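Local atomic coordinates of flap endonuclease 1 (Methanocaldococcus jannaschii, PDB entry 1A76), a protein that cuts 5'-flap DNA structures and trims 5' ends as a magnesium-dependent, structure-specific nuclease in DNA replication and repair. Residues Leu211-Ile215 with Ile264-Pro268; Ile54-Tyr58 with Met131-Cys135; Phe16-Lys20 with His67-Ile73. One frame throughout, in Å; residues are numbered along the deposited sequence.

Contact 1 of 3, residues Leu211-Ile215 with Ile264-Pro268; sequences LDDLI and IFKEP
Phe265 and Lys266, in the last turn of helix 258-266, meet the first turn of helix 211-221 through apolar contacts and one ion pair. Phe265 comes first. Its CB lies 4.1 Å from Ile215 CD1, the two side chains passing in opposite senses, and Ile215 CG2 approaches the phenyl ring obliquely. One face of that ring is covered by Ile264 CG2 of its own helix, which sits above the ring centre. The Phe265 side chain is about 6 Å from those of Glu154 and Asp175, the former a magnesium ligand and the latter a predicted one, and about 7 Å from a bound manganese ion.

Lys266 follows and does most of the reaching. Its chain bends at chi2, chi3 and chi4, curling round instead of running straight out. The curl lays CD against Ile215 CD1 at 3.5 Å, tight for two carbons, and brings CE to 4.0 Å from Leu211 CD1. NZ then closes a salt bridge of 2.8 Å to Asp212 OD1, on the syn side of the carboxylate and 17° out of its plane. A single carboxylate oxygen thus takes the ammonium, while the methylenes beneath it rest on Leu211 and Ile215.

Glu267 leaves helical geometry, and its carbonyl oxygen accepts a hydrogen bond from Thr90 OG1. Through Phe265 and Lys266 the end of helix 258-266 is fastened to the start of helix 211-221, which probably belongs to the helix-3-turn-helix region known in FEN1 relatives. The chain between the two segments is largely helical and has no strand; Tyr179, between strands 168-170 and 183-186, sets its ring against Phe265.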
# COMPACT_ATOMS: atom_id res chain seq x y z
N LEU A 211 -11.46 -6.47 17.09
CA LEU A 211 -10.81 -6.46 15.78
C LEU A 211 -11.42 -7.60 14.97
O LEU A 211 -11.68 -7.45 13.77
CB LEU A 211 -9.31 -6.68 15.94
CG LEU A 211 -8.29 -6.34 14.83
CD1 LEU A 211 -7.46 -7.55 14.56
CD2 LEU A 211 -8.97 -5.84 13.54
N ASP A 212 -11.65 -8.74 15.62
CA ASP A 212 -12.26 -9.88 14.94
C ASP A 212 -13.63 -9.50 14.36
O ASP A 212 -13.96 -9.90 13.25
CB ASP A 212 -12.39 -11.08 15.90
CG ASP A 212 -11.07 -11.84 16.09
OD1 ASP A 212 -10.20 -11.84 15.19
OD2 ASP A 212 -10.91 -12.46 17.17
N ASP A 213 -14.41 -8.71 15.12
CA ASP A 213 -15.73 -8.23 14.67
C ASP A 213 -15.59 -7.29 13.45
O ASP A 213 -16.38 -7.35 12.50
CB ASP A 213 -16.41 -7.40 15.77
CG ASP A 213 -16.95 -8.24 16.92
OD1 ASP A 213 -17.18 -9.45 16.76
OD2 ASP A 213 -17.14 -7.65 17.99
N LEU A 214 -14.60 -6.40 13.50
CA LEU A 214 -14.35 -5.46 12.39
C LEU A 214 -14.02 -6.23 11.11
O LEU A 214 -14.48 -5.87 10.01
CB LEU A 214 -13.18 -4.51 12.76
CG LEU A 214 -12.86 -3.37 11.78
CD1 LEU A 214 -14.09 -2.49 11.58
CD2 LEU A 214 -11.70 -2.53 12.33
N ILE A 215 -13.23 -7.29 11.25
CA ILE A 215 -12.85 -8.14 10.12
C ILE A 215 -14.12 -8.80 9.53
O ILE A 215 -14.25 -8.96 8.32
CB ILE A 215 -11.84 -9.23 10.59
CG1 ILE A 215 -10.49 -8.60 10.88
CG2 ILE A 215 -11.66 -10.32 9.52
CD1 ILE A 215 -9.54 -9.48 11.69
N ILE A 264 -5.76 -14.88 6.99
CA ILE A 264 -4.94 -13.97 6.19
C ILE A 264 -4.69 -12.68 6.99
O ILE A 264 -3.59 -12.15 6.98
CB ILE A 264 -5.62 -13.60 4.84
CG1 ILE A 264 -5.13 -14.52 3.73
CG2 ILE A 264 -5.31 -12.13 4.48
CD1 ILE A 264 -6.21 -15.00 2.79
N PHE A 265 -5.73 -12.19 7.67
CA PHE A 265 -5.61 -10.96 8.45
C PHE A 265 -4.99 -11.17 9.83
O PHE A 265 -4.25 -10.32 10.31
CB PHE A 265 -6.99 -10.30 8.62
CG PHE A 265 -7.55 -9.76 7.34
CD1 PHE A 265 -7.03 -8.59 6.77
CD2 PHE A 265 -8.54 -10.46 6.66
CE1 PHE A 265 -7.48 -8.13 5.54
CE2 PHE A 265 -9.00 -10.01 5.43
CZ PHE A 265 -8.46 -8.83 4.86
N LYS A 266 -5.30 -12.30 10.46
CA LYS A 266 -4.80 -12.59 11.79
C LYS A 266 -3.41 -13.22 11.81
O LYS A 266 -2.65 -13.00 12.76
CB LYS A 266 -5.77 -13.52 12.53
CG LYS A 266 -7.21 -12.97 12.68
CD LYS A 266 -7.24 -11.55 13.25
CE LYS A 266 -6.83 -11.48 14.72
NZ LYS A 266 -7.54 -12.45 15.62
N GLU A 267 -3.07 -13.97 10.77
CA GLU A 267 -1.79 -14.68 10.68
C GLU A 267 -1.05 -14.43 9.38
O GLU A 267 -0.74 -15.37 8.65
CB GLU A 267 -2.01 -16.19 10.77
CG GLU A 267 -1.64 -16.78 12.09
CD GLU A 267 -2.82 -16.83 13.01
OE1 GLU A 267 -3.68 -17.73 12.82
OE2 GLU A 267 -2.89 -15.97 13.92
N PRO A 268 -0.74 -13.16 9.07
CA PRO A 268 -0.03 -12.96 7.81
C PRO A 268 1.46 -13.30 7.91
O PRO A 268 2.03 -13.34 9.01
CB PRO A 268 -0.26 -11.49 7.52
CG PRO A 268 -0.36 -10.87 8.89
CD PRO A 268 -1.02 -11.89 9.77

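Contact 2 of 3, residues Ile54-Tyr58 with Met131-Cys135; sequences ITSAY and MVENC
A buried junction between the start of helix 56-70 and helix 129-142 joins the N-domain to the I-domain here, with Tyr58 and Met131 carrying most of the buried surface. The Tyr58 ring meets Met131, Asn134 and Cys135. Met131 CG lies 3.7 Å from Tyr58 CE1, and Asn134 CB comes to the ring obliquely. The phenol oxygen OH of Tyr58 stands 3.1 Å from Asn134 OD1, with ring and amide planes 65° apart. Cys135 SG meets the ring at its edge, 3.7 Å from Tyr58 CD1, a sulfur-aromatic contact lying close to the ring plane; Met131 O also borders that edge.

Met131 starts out extended, CG anti to the backbone N (chi1 -175°), and turns only at chi3. This carries SD to 4.0 Å from Ala57 CB and sets the methyl CE against Ile54, 3.9 Å from its CB. The small Ala57 side chain is touched by both sulfurs, its CB being 3.8 Å from Cys135 SG.

Leu36 and Leu32 of helix 28-38 pack on Ile54 and Cys135 respectively, and Phe289 meets the Tyr58 ring edge-to-face. Such apolar helix-helix packing, with two sulfurs and an aromatic ring filling the interface, belongs to the helical layer flanking the central sheet of the PIN-type nuclease core of FEN1.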
# COMPACT_ATOMS: atom_id res chain seq x y z
N ILE A 54 6.24 6.27 -18.59
CA ILE A 54 5.58 6.93 -17.47
C ILE A 54 6.50 7.14 -16.27
O ILE A 54 7.07 6.19 -15.72
CB ILE A 54 4.33 6.15 -17.03
CG1 ILE A 54 3.27 6.22 -18.14
CG2 ILE A 54 3.78 6.73 -15.74
CD1 ILE A 54 2.13 5.25 -17.94
N THR A 55 6.60 8.41 -15.85
CA THR A 55 7.47 8.80 -14.73
C THR A 55 6.70 9.27 -13.49
O THR A 55 7.28 9.68 -12.50
CB THR A 55 8.43 9.92 -15.16
OG1 THR A 55 7.68 11.04 -15.62
CG2 THR A 55 9.32 9.43 -16.30
N SER A 56 5.38 9.20 -13.59
CA SER A 56 4.49 9.60 -12.50
C SER A 56 4.92 9.06 -11.12
O SER A 56 4.95 9.82 -10.14
CB SER A 56 3.07 9.10 -12.82
OG SER A 56 2.32 10.12 -13.46
N ALA A 57 5.23 7.77 -11.05
CA ALA A 57 5.64 7.13 -9.79
C ALA A 57 6.98 7.63 -9.25
O ALA A 57 7.14 7.83 -8.04
CB ALA A 57 5.70 5.63 -9.97
N TYR A 58 7.96 7.80 -10.13
CA TYR A 58 9.27 8.27 -9.71
C TYR A 58 9.16 9.69 -9.11
O TYR A 58 9.84 10.02 -8.13
CB TYR A 58 10.24 8.27 -10.92
CG TYR A 58 10.21 6.99 -11.76
CD1 TYR A 58 9.90 5.76 -11.18
CD2 TYR A 58 10.47 7.03 -13.13
CE1 TYR A 58 9.86 4.59 -11.94
CE2 TYR A 58 10.43 5.87 -13.90
CZ TYR A 58 10.12 4.65 -13.30
OH TYR A 58 10.03 3.51 -14.05
N MET A 131 8.71 -0.93 -13.35
CA MET A 131 8.52 0.40 -12.79
C MET A 131 8.66 0.33 -11.27
O MET A 131 9.24 1.22 -10.65
CB MET A 131 7.14 0.95 -13.15
CG MET A 131 6.94 2.39 -12.69
SD MET A 131 5.29 3.03 -13.00
CE MET A 131 5.28 3.14 -14.81
N VAL A 132 8.11 -0.74 -10.70
CA VAL A 132 8.19 -0.97 -9.26
C VAL A 132 9.65 -1.19 -8.88
O VAL A 132 10.12 -0.69 -7.86
CB VAL A 132 7.39 -2.24 -8.85
CG1 VAL A 132 7.60 -2.53 -7.37
CG2 VAL A 132 5.90 -2.05 -9.16
N GLU A 133 10.38 -1.94 -9.69
CA GLU A 133 11.79 -2.19 -9.41
C GLU A 133 12.57 -0.87 -9.50
O GLU A 133 13.47 -0.63 -8.70
CB GLU A 133 12.35 -3.23 -10.38
CG GLU A 133 12.06 -4.72 -10.02
CD GLU A 133 10.89 -4.94 -9.06
OE1 GLU A 133 11.09 -4.89 -7.83
OE2 GLU A 133 9.76 -5.20 -9.53
N ASN A 134 12.22 -0.02 -10.46
CA ASN A 134 12.85 1.29 -10.67
C ASN A 134 12.61 2.21 -9.46
O ASN A 134 13.46 3.03 -9.11
CB ASN A 134 12.29 1.95 -11.93
CG ASN A 134 12.99 1.48 -13.20
OD1 ASN A 134 12.55 1.79 -14.32
ND2 ASN A 134 14.08 0.75 -13.05
N CYS A 135 11.45 2.08 -8.84
CA CYS A 135 11.11 2.88 -7.67
C CYS A 135 11.98 2.46 -6.48
O CYS A 135 12.43 3.29 -5.70
CB CYS A 135 9.63 2.70 -7.32
SG CYS A 135 8.53 3.64 -8.41

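Contact 3 of 3, residues Phe16-Lys20 with His67-Ile73; sequences FEDLK and HLLENDI
Aromatic and apolar packing centres on Phe16, whose ring enters between His67, Leu68, Asn71 and Ile73. A chi1 of -152° swings the ring away from its own backbone N, and it reaches His67 and Leu68. The Phe16 and His67 rings lie nearly parallel, planes at 15°, but are slid apart with centroids 4.7 Å from each other; Phe16 CE2 sits over a face of the imidazole. Leu68 CD1 meets the phenyl edge, 3.9 Å from Phe16 CZ, while Ile73 CD1 comes in obliquely and also touches Leu19 CB at 4.0 Å. With an alanine in place of Phe16, one face of the His67 ring would probably lose its cover and a gap would open between Leu68 and Ile73.

Charge works at the other end: Lys20 NZ forms a salt bridge with Asp72 OD2 whose modelled length, 2.4 Å, is doubtfully short. The Lys20 backbone adds a weaker CA-H...O contact, CA to Asn71 O at 3.4 Å.

Backbone bonds set the form of the second segment. Leu68 O accepts from both Asn71 N and Ile73 N, and Asp72 N bonds to Leu69 O. With Asp72 at positive phi as the C-prime residue, this is a Schellman motif, here ending helix 56-70 just before strand 74-79 of the sheet.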
# COMPACT_ATOMS: atom_id res chain seq x y z
N PHE A 16 -0.00 18.53 9.56
CA PHE A 16 1.32 18.02 9.22
C PHE A 16 2.25 18.26 10.40
O PHE A 16 3.18 17.49 10.66
CB PHE A 16 1.85 18.73 7.97
CG PHE A 16 2.81 17.92 7.15
CD1 PHE A 16 2.69 16.54 7.06
CD2 PHE A 16 3.84 18.54 6.46
CE1 PHE A 16 3.57 15.79 6.29
CE2 PHE A 16 4.74 17.81 5.68
CZ PHE A 16 4.60 16.43 5.60
N GLU A 17 2.00 19.34 11.14
CA GLU A 17 2.83 19.68 12.29
C GLU A 17 2.77 18.63 13.40
O GLU A 17 3.80 18.27 13.96
CB GLU A 17 2.40 21.03 12.87
CG GLU A 17 3.19 21.46 14.11
CD GLU A 17 2.38 21.34 15.39
OE1 GLU A 17 1.53 22.23 15.64
OE2 GLU A 17 2.60 20.37 16.14
N ASP A 18 1.57 18.16 13.71
CA ASP A 18 1.42 17.17 14.77
C ASP A 18 1.91 15.79 14.34
O ASP A 18 1.87 14.84 15.11
CB ASP A 18 -0.04 17.11 15.23
CG ASP A 18 -0.47 18.35 16.01
OD1 ASP A 18 0.40 19.17 16.37
OD2 ASP A 18 -1.68 18.52 16.26
N LEU A 19 2.38 15.70 13.11
CA LEU A 19 2.91 14.45 12.56
C LEU A 19 4.44 14.52 12.61
O LEU A 19 5.14 13.54 12.32
CB LEU A 19 2.44 14.30 11.12
CG LEU A 19 1.54 13.16 10.63
CD1 LEU A 19 0.87 12.47 11.79
CD2 LEU A 19 0.53 13.72 9.63
N LYS A 20 4.95 15.69 12.97
CA LYS A 20 6.40 15.91 13.04
C LYS A 20 7.11 14.97 14.01
O LYS A 20 6.65 14.75 15.13
CB LYS A 20 6.69 17.37 13.44
CG LYS A 20 7.99 17.92 12.86
CD LYS A 20 8.78 18.68 13.92
CE LYS A 20 10.29 18.48 13.77
NZ LYS A 20 10.82 17.40 14.66
N HIS A 67 9.43 15.65 0.95
CA HIS A 67 8.42 16.50 1.58
C HIS A 67 8.18 16.03 3.03
O HIS A 67 8.09 16.83 3.96
CB HIS A 67 7.13 16.43 0.74
CG HIS A 67 5.91 17.01 1.40
ND1 HIS A 67 5.79 18.35 1.70
CD2 HIS A 67 4.75 16.43 1.79
CE1 HIS A 67 4.60 18.57 2.23
NE2 HIS A 67 3.95 17.43 2.29
N LEU A 68 8.11 14.71 3.19
CA LEU A 68 7.91 14.08 4.49
C LEU A 68 9.11 14.31 5.42
O LEU A 68 8.96 14.67 6.59
CB LEU A 68 7.69 12.57 4.30
CG LEU A 68 6.31 11.93 4.50
CD1 LEU A 68 5.20 12.87 4.09
CD2 LEU A 68 6.24 10.63 3.70
N LEU A 69 10.32 14.10 4.89
CA LEU A 69 11.54 14.27 5.67
C LEU A 69 11.79 15.72 6.10
O LEU A 69 12.44 15.96 7.13
CB LEU A 69 12.74 13.75 4.89
CG LEU A 69 12.91 12.24 4.85
CD1 LEU A 69 14.00 11.89 3.85
CD2 LEU A 69 13.23 11.70 6.25
N GLU A 70 11.31 16.67 5.31
CA GLU A 70 11.48 18.07 5.65
C GLU A 70 10.66 18.38 6.90
O GLU A 70 10.93 19.36 7.60
CB GLU A 70 11.00 18.96 4.50
CG GLU A 70 12.06 19.25 3.45
CD GLU A 70 11.51 20.00 2.25
OE1 GLU A 70 10.39 19.66 1.79
OE2 GLU A 70 12.19 20.92 1.75
N ASN A 71 9.66 17.54 7.17
CA ASN A 71 8.81 17.71 8.34
C ASN A 71 9.12 16.69 9.41
O ASN A 71 8.25 16.33 10.21
CB ASN A 71 7.34 17.59 7.95
CG ASN A 71 6.48 18.64 8.60
OD1 ASN A 71 5.90 19.50 7.93
ND2 ASN A 71 6.39 18.59 9.93
N ASP A 72 10.36 16.23 9.44
CA ASP A 72 10.82 15.24 10.40
C ASP A 72 9.98 13.95 10.45
O ASP A 72 9.87 13.31 11.50
CB ASP A 72 10.90 15.86 11.80
CG ASP A 72 11.77 15.04 12.74
OD1 ASP A 72 12.50 14.16 12.25
OD2 ASP A 72 11.72 15.27 13.97
N ILE A 73 9.39 13.58 9.32
CA ILE A 73 8.63 12.33 9.25
C ILE A 73 9.57 11.37 8.56
O ILE A 73 9.90 11.55 7.38
CB ILE A 73 7.35 12.44 8.41
CG1 ILE A 73 6.29 13.22 9.18
CG2 ILE A 73 6.83 11.03 8.09
CD1 ILE A 73 5.30 13.94 8.29

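In the fold
Helix 56-70 ties two of the contacts together: contact 2 uses its start and contact 3 its end, their centres 24 Å apart and their nearest atoms about 11 Å. Their segments alternate along the chain, so the two ranges interlock. Contact 3 stays within the N-domain, beside strands 23-27 and 74-79 of the mixed sheet, whereas contact 2 joins the N-domain to the I-domain. Contact 1 comes later in the chain, after both have closed, and pairs two further helices, its centre about 32 Å from that of contact 2, across the chain's centre, and about 31 Å from that of contact 3. Contact 1 thus lies near the metal site, while contacts 2 and 3 hold helix 56-70 at its two ends.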